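Local coordinates for protein N-isopropylammelide isopropylaminohydrolase (Burkholderia multivorans ATCC 17616, PDB 6NBO) that belongs to the amidohydrolase family of metal-dependent hydrolases and holds zinc ions in a TIM-barrel domain, at residues T121-T125 with C352-Y357; V274-T279 with V297-N303; A114-T120 with S315-L319. All blocks are in the same frame, centred on the assembly; numbering follows the deposited sequence. Where two conformers were deposited one is given.

Contact 1: residues T121-T125 with C352-Y357; sequences TRIRT and CGFDAY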
# COMPACT_ATOMS: atom_id res chain seq x y z
N THR A 121 -8.20 0.12 -5.65
CA THR A 121 -7.97 0.87 -6.89
C THR A 121 -6.67 1.65 -6.86
O THR A 121 -6.36 2.37 -7.82
CB THR A 121 -9.15 1.82 -7.14
OG1 THR A 121 -9.27 2.72 -6.04
CG2 THR A 121 -10.45 1.03 -7.30
N ARG A 122 -5.92 1.56 -5.77
CA ARG A 122 -4.65 2.24 -5.61
C ARG A 122 -3.69 1.29 -4.91
O ARG A 122 -4.02 0.74 -3.86
CB ARG A 122 -4.83 3.52 -4.80
CG ARG A 122 -5.87 4.46 -5.43
CD ARG A 122 -5.71 5.84 -4.97
NE ARG A 122 -6.92 6.65 -5.16
CZ ARG A 122 -6.88 7.92 -5.53
NH1 ARG A 122 -5.70 8.48 -5.78
NH2 ARG A 122 -7.99 8.63 -5.65
N ILE A 123 -2.50 1.10 -5.49
CA ILE A 123 -1.53 0.14 -4.98
C ILE A 123 -0.15 0.77 -4.97
O ILE A 123 0.29 1.32 -5.99
CB ILE A 123 -1.49 -1.14 -5.84
CG1 ILE A 123 -2.88 -1.79 -5.97
CG2 ILE A 123 -0.41 -2.10 -5.28
CD1 ILE A 123 -2.88 -3.09 -6.82
N ARG A 124 0.54 0.69 -3.83
CA ARG A 124 1.98 0.93 -3.78
C ARG A 124 2.70 -0.41 -3.74
O ARG A 124 2.52 -1.19 -2.79
CB ARG A 124 2.39 1.77 -2.57
CG ARG A 124 3.93 1.93 -2.46
CD ARG A 124 4.35 2.88 -1.33
NE ARG A 124 4.04 4.27 -1.65
CZ ARG A 124 4.44 5.31 -0.93
NH1 ARG A 124 5.20 5.13 0.15
NH2 ARG A 124 4.09 6.54 -1.31
N THR A 125 3.50 -0.69 -4.75
CA THR A 125 4.23 -1.94 -4.80
C THR A 125 5.72 -1.66 -4.84
O THR A 125 6.18 -0.73 -5.50
CB THR A 125 3.85 -2.82 -6.01
OG1 THR A 125 4.55 -4.07 -5.92
CG2 THR A 125 4.22 -2.13 -7.34
N CYS A 352 0.53 7.63 1.49
CA CYS A 352 1.21 7.35 0.22
C CYS A 352 1.18 8.53 -0.74
O CYS A 352 1.85 8.46 -1.79
CB CYS A 352 0.58 6.14 -0.48
SG CYS A 352 0.83 4.58 0.40
N GLY A 353 0.42 9.57 -0.46
CA GLY A 353 0.34 10.66 -1.41
C GLY A 353 -0.54 10.35 -2.61
O GLY A 353 -0.30 10.86 -3.70
N PHE A 354 -1.53 9.48 -2.43
CA PHE A 354 -2.57 9.25 -3.44
C PHE A 354 -3.57 10.40 -3.37
O PHE A 354 -4.25 10.56 -2.36
CB PHE A 354 -3.28 7.93 -3.17
CG PHE A 354 -2.49 6.71 -3.59
CD1 PHE A 354 -2.17 6.51 -4.92
CD2 PHE A 354 -2.11 5.76 -2.65
CE1 PHE A 354 -1.47 5.36 -5.32
CE2 PHE A 354 -1.40 4.61 -3.05
CZ PHE A 354 -1.08 4.43 -4.39
N ASP A 355 -3.66 11.20 -4.43
CA ASP A 355 -4.44 12.43 -4.42
C ASP A 355 -5.89 12.18 -4.86
O ASP A 355 -6.23 11.12 -5.39
CB ASP A 355 -3.80 13.46 -5.34
CG ASP A 355 -2.35 13.75 -4.96
OD1 ASP A 355 -2.09 14.03 -3.76
OD2 ASP A 355 -1.48 13.70 -5.85
N ALA A 356 -6.74 13.19 -4.65
CA ALA A 356 -8.15 13.16 -5.08
C ALA A 356 -8.87 11.92 -4.54
O ALA A 356 -9.62 11.25 -5.24
CB ALA A 356 -8.26 13.21 -6.61
N TYR A 357 -8.63 11.63 -3.27
CA TYR A 357 -9.13 10.43 -2.62
C TYR A 357 -10.41 10.73 -1.85
O TYR A 357 -10.56 11.79 -1.26
CB TYR A 357 -8.08 9.87 -1.66
CG TYR A 357 -8.51 8.56 -1.08
CD1 TYR A 357 -8.34 7.39 -1.81
CD2 TYR A 357 -9.13 8.48 0.17
CE1 TYR A 357 -8.78 6.17 -1.32
CE2 TYR A 357 -9.56 7.26 0.68
CZ TYR A 357 -9.37 6.11 -0.08
OH TYR A 357 -9.80 4.90 0.38
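One face of the Phe354 ring is covered by Arg122, whose CB stands over the ring centre, 3.8 Å from the centroid and almost on the ring normal, a CH-pi contact. The edge of the same ring at CZ meets the backbone of Ile123, its carbonyl O lying in the ring plane. The contact joins a strand of the TIM barrel of the amidohydrolase fold, 120-128, to the last residue of helix 346-352, which a Schellman motif closes at Gly353, and to the loop after it. The Arg122 chain is stretched from CG to NE (chi3 -160°) and runs past Phe354 in the opposite direction, with CD 3.6 Å from Phe354 CG, until the guanidinium reaches the loop backbone. There NH1 donates to Asp355 O at 2.7 Å, in the carbonyl plane but bent, with 138° at the hydrogen; weak bonds from NH2 go to Asp355 O and Ala356 O. Tyr357 approaches one guanidinium face, and its ring edge meets Arg122 NE in the ring plane, while its OH bonds Gly60 O. Arg122 NH1 also forms a salt bridge with Glu153 of the neighbouring strand 153-159; the carbonyls of Asp355 and Ala356 probably contribute to setting the rotation of the guanidinium. Arg124 bends at chi3 (-72°) to lay one guanidinium face on Cys352; its NE bonds Gln155 and its NH1 pairs with Asp216. Cys352 SG lies over that face toward its rim, 3.8 Å from Arg124 NE.

Contact 2: residues V274-T279 with V297-N303; sequences VAVVTT and VTVIGGN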
# COMPACT_ATOMS: atom_id res chain seq x y z
N VAL A 274 6.50 11.87 7.94
CA VAL A 274 6.91 10.50 7.65
C VAL A 274 5.83 9.54 8.13
O VAL A 274 5.52 9.51 9.33
CB VAL A 274 8.26 10.18 8.31
CG1 VAL A 274 8.58 8.70 8.14
CG2 VAL A 274 9.35 11.07 7.73
N ALA A 275 5.27 8.76 7.21
CA ALA A 275 4.28 7.74 7.54
C ALA A 275 4.96 6.41 7.82
O ALA A 275 6.12 6.19 7.47
CB ALA A 275 3.28 7.57 6.38
N VAL A 276 4.22 5.52 8.49
CA VAL A 276 4.71 4.18 8.76
C VAL A 276 3.77 3.18 8.11
O VAL A 276 2.55 3.35 8.10
CB VAL A 276 4.90 3.92 10.28
CG1 VAL A 276 3.55 3.89 11.03
CG2 VAL A 276 5.70 2.65 10.52
N VAL A 277 4.36 2.14 7.52
CA VAL A 277 3.60 1.03 6.95
C VAL A 277 3.63 -0.12 7.94
O VAL A 277 4.71 -0.53 8.39
CB VAL A 277 4.17 0.58 5.60
CG1 VAL A 277 3.48 -0.70 5.16
CG2 VAL A 277 4.04 1.68 4.57
N THR A 278 2.47 -0.66 8.28
CA THR A 278 2.42 -1.89 9.05
C THR A 278 1.63 -2.93 8.27
O THR A 278 0.61 -2.61 7.66
CB THR A 278 1.83 -1.69 10.46
OG1 THR A 278 1.96 -2.90 11.20
CG2 THR A 278 0.35 -1.26 10.42
N THR A 279 2.14 -4.15 8.26
CA THR A 279 1.43 -5.27 7.65
C THR A 279 0.93 -6.23 8.71
O THR A 279 0.43 -7.32 8.39
CB THR A 279 2.34 -5.98 6.65
OG1 THR A 279 3.40 -6.64 7.35
CG2 THR A 279 2.93 -4.95 5.68
N VAL A 297 1.33 10.40 13.63
CA VAL A 297 2.01 9.69 12.55
C VAL A 297 0.95 8.93 11.75
O VAL A 297 0.18 8.15 12.31
CB VAL A 297 3.08 8.73 13.10
CG1 VAL A 297 3.68 7.90 11.95
CG2 VAL A 297 4.17 9.50 13.81
N THR A 298 0.92 9.16 10.44
CA THR A 298 0.00 8.43 9.58
C THR A 298 0.41 6.97 9.44
O THR A 298 1.59 6.66 9.24
CB THR A 298 -0.03 9.07 8.20
OG1 THR A 298 -0.47 10.43 8.33
CG2 THR A 298 -0.97 8.31 7.26
N VAL A 299 -0.56 6.07 9.54
CA VAL A 299 -0.33 4.63 9.43
C VAL A 299 -0.91 4.12 8.12
O VAL A 299 -2.09 4.34 7.83
CB VAL A 299 -0.91 3.86 10.63
CG1 VAL A 299 -0.64 2.36 10.47
CG2 VAL A 299 -0.28 4.35 11.93
N ILE A 300 -0.07 3.44 7.34
CA ILE A 300 -0.42 2.82 6.06
C ILE A 300 -0.49 1.31 6.27
O ILE A 300 0.45 0.71 6.78
CB ILE A 300 0.63 3.16 4.99
CG1 ILE A 300 0.82 4.68 4.84
CG2 ILE A 300 0.26 2.50 3.65
CD1 ILE A 300 2.09 5.06 4.09
N GLY A 301 -1.60 0.70 5.86
CA GLY A 301 -1.70 -0.75 5.92
C GLY A 301 -1.22 -1.40 4.63
O GLY A 301 -1.31 -0.82 3.55
N GLY A 302 -0.67 -2.61 4.74
CA GLY A 302 -0.27 -3.35 3.56
C GLY A 302 -0.26 -4.84 3.80
O GLY A 302 -0.19 -5.29 4.95
N ASN A 303 -0.32 -5.62 2.71
CA ASN A 303 -0.19 -7.07 2.85
C ASN A 303 1.25 -7.51 3.07
O ASN A 303 1.48 -8.52 3.74
CB ASN A 303 -0.70 -7.81 1.59
CG ASN A 303 -2.19 -8.02 1.60
OD1 ASN A 303 -2.70 -8.94 2.26
ND2 ASN A 303 -2.92 -7.19 0.85
O HOH W 1 3.07 10.82 9.38
O HOH W 2 2.74 -9.39 6.71
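Val276 N donates to Thr298 O at 3.0 Å and Val276 O accepts from Ile300 N at 2.7 Å, both nearly straight, so N and O turn to the same neighbour and bond the residues before and after Val299. Thr278 repeats the pattern, its N giving to Ile300 O and its O receiving Gly302 N in a longer bond of 3.2 Å, tilted 32° from the carbonyl plane. This parallel ladder joins TIM-barrel strands 275-278 and 299-301, whose short segments run at 31° to each other; helix 289-295 connects them as a beta-alpha-beta unit. On one face, Thr278 OG1 is anti to the backbone N (chi1 -174°), which turns CG2 toward Val299 CG1, 3.8 Å away; Cys292 of the connecting helix touches Val276 and Val299. On the other face, Val277 CG2 packs on Ile300 CB, and Ile300 CD1 reaches back to Ala275 CB at 3.6 Å. Waters join Val274 O, weakly, to Thr298 N at one end and Thr279 OG1 to Asn303 O, weakly to the latter, at the other. Farther out, strand 246-250 bonds the other edge of 275-278, and Asn303 ND2 bonds Glu63. Thr279 touches the zinc ligands His250 and Asp304, its side chain about 6 Å from a zinc ion. Gly302 O, buried against Thr279 CB, has no hydrogen-bond partner in the model; its short CA-H...O contact with Thr279 CA is probably a modest electrostatic compensation.

Contact 3: residues A114-T120 with S315-L319; sequences AFLAAGT and SPDML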
# COMPACT_ATOMS: atom_id res chain seq x y z
N ALA A 114 -6.95 -8.99 -9.26
CA ALA A 114 -7.67 -9.50 -8.09
C ALA A 114 -7.86 -8.41 -7.04
O ALA A 114 -8.92 -8.34 -6.39
CB ALA A 114 -6.93 -10.70 -7.48
N PHE A 115 -6.85 -7.57 -6.84
CA PHE A 115 -7.02 -6.40 -5.99
C PHE A 115 -8.20 -5.55 -6.46
O PHE A 115 -9.10 -5.22 -5.68
CB PHE A 115 -5.73 -5.57 -5.98
CG PHE A 115 -4.74 -5.96 -4.90
CD1 PHE A 115 -5.00 -5.67 -3.56
CD2 PHE A 115 -3.54 -6.58 -5.22
CE1 PHE A 115 -4.08 -5.99 -2.56
CE2 PHE A 115 -2.61 -6.92 -4.21
CZ PHE A 115 -2.89 -6.62 -2.89
N LEU A 116 -8.23 -5.23 -7.75
CA LEU A 116 -9.32 -4.43 -8.31
C LEU A 116 -10.68 -5.09 -8.08
O LEU A 116 -11.63 -4.43 -7.63
CB LEU A 116 -9.09 -4.19 -9.80
CG LEU A 116 -10.10 -3.26 -10.50
CD1 LEU A 116 -10.14 -1.87 -9.82
CD2 LEU A 116 -9.78 -3.14 -11.97
N ALA A 117 -10.78 -6.39 -8.35
CA ALA A 117 -12.07 -7.07 -8.18
C ALA A 117 -12.54 -7.03 -6.73
O ALA A 117 -13.75 -7.07 -6.46
CB ALA A 117 -11.96 -8.53 -8.65
N ALA A 118 -11.61 -6.99 -5.78
CA ALA A 118 -11.92 -6.86 -4.36
C ALA A 118 -11.94 -5.41 -3.88
O ALA A 118 -11.89 -5.17 -2.67
CB ALA A 118 -10.91 -7.67 -3.53
N GLY A 119 -12.01 -4.44 -4.80
CA GLY A 119 -12.24 -3.05 -4.42
C GLY A 119 -11.01 -2.18 -4.21
O GLY A 119 -11.16 -1.02 -3.81
N THR A 120 -9.81 -2.69 -4.46
CA THR A 120 -8.58 -1.89 -4.32
C THR A 120 -8.26 -1.22 -5.65
O THR A 120 -8.08 -1.90 -6.66
CB THR A 120 -7.42 -2.77 -3.87
OG1 THR A 120 -7.64 -3.17 -2.51
CG2 THR A 120 -6.09 -2.01 -3.98
N SER A 315 -3.56 -11.46 0.76
CA SER A 315 -4.84 -11.53 0.07
C SER A 315 -5.06 -10.23 -0.67
O SER A 315 -4.66 -9.17 -0.17
CB SER A 315 -5.99 -11.80 1.05
OG SER A 315 -7.24 -11.40 0.52
N PRO A 316 -5.70 -10.26 -1.84
CA PRO A 316 -6.12 -9.01 -2.50
C PRO A 316 -7.26 -8.29 -1.80
O PRO A 316 -7.70 -7.25 -2.29
CB PRO A 316 -6.54 -9.47 -3.90
CG PRO A 316 -6.93 -10.90 -3.73
CD PRO A 316 -6.08 -11.46 -2.61
N ASP A 317 -7.78 -8.82 -0.69
CA ASP A 317 -8.87 -8.19 0.05
C ASP A 317 -8.28 -7.27 1.12
O ASP A 317 -7.85 -7.74 2.18
CB ASP A 317 -9.77 -9.27 0.66
CG ASP A 317 -11.03 -8.69 1.27
OD1 ASP A 317 -11.06 -7.47 1.49
OD2 ASP A 317 -11.98 -9.45 1.53
N MET A 318 -8.28 -5.95 0.88
CA MET A 318 -7.71 -5.05 1.88
C MET A 318 -8.59 -4.92 3.10
O MET A 318 -8.10 -4.49 4.15
CB MET A 318 -7.44 -3.66 1.29
CG MET A 318 -6.28 -3.63 0.27
SD MET A 318 -4.79 -4.45 0.88
CE MET A 318 -4.34 -3.35 2.23
N LEU A 319 -9.88 -5.28 3.01
CA LEU A 319 -10.68 -5.35 4.24
C LEU A 319 -10.13 -6.43 5.16
O LEU A 319 -10.11 -6.26 6.38
CB LEU A 319 -12.15 -5.62 3.92
CG LEU A 319 -12.93 -4.49 3.24
CD1 LEU A 319 -14.43 -4.83 3.14
CD2 LEU A 319 -12.71 -3.17 4.00
O HOH W 3 -9.21 -5.18 -1.74
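With chi1 at -90°, the Phe115 ring swings from its helix to turn one face to Pro316, whose CA sits over it toward the rim, 3.8 Å from the ring centroid, in a CH-pi contact. Met318, folded by bends at chi2 (-49°) and chi3, brings SD to the edge of the same ring, in its plane and 3.8 Å from Phe115 CE1, a Met-aromatic contact. These residues join the C-terminal end of helix 104-117, closed by a Schellman motif with Gly119 as C-prime residue, to the N-terminal start of helix 318-328, two helices of the TIM-barrel fold. Pro316 CG also packs on Ala114 CB at 3.8 Å, and Pro316 O lies near Ala118 CB. The second segment is shaped by an ST turn, Ser315 OG accepting from Asp317 N, and by Asp317 as N-cap, with a weak bond from Leu319 N to OD1; Arg385 forms a salt bridge with that carboxylate and also bonds Ala118 O. No direct hydrogen bond crosses between the segments. Instead one water gathers four polar groups: it donates to Ala118 O and to Pro316 O at 2.6 Å, and accepts from Met318 N and from Thr120 OG1 at 2.7 Å.

From the N terminus, helix 104-117 brings in the first half of contact 3, and strand 120-128 follows at once with that of contact 1. Contact 2 comes next, closing a short loop of 17 residues within a beta-alpha-beta unit. The chain then returns at 315-319 to complete contact 3, and at 352-357 to complete contact 1. Contacts 1 and 3 therefore cross, while contact 2 nests inside both of their long loops. They also touch in space: Ile123 CD1 packs on Phe115 CB, Cys352 SG on Ile300 CG2, and Asn303 OD1 probably bonds Ser315 N. Contacts 1 and 3 tie helix 104-117 and strand 120-128 to later segments; contact 2 pairs neighbouring strands.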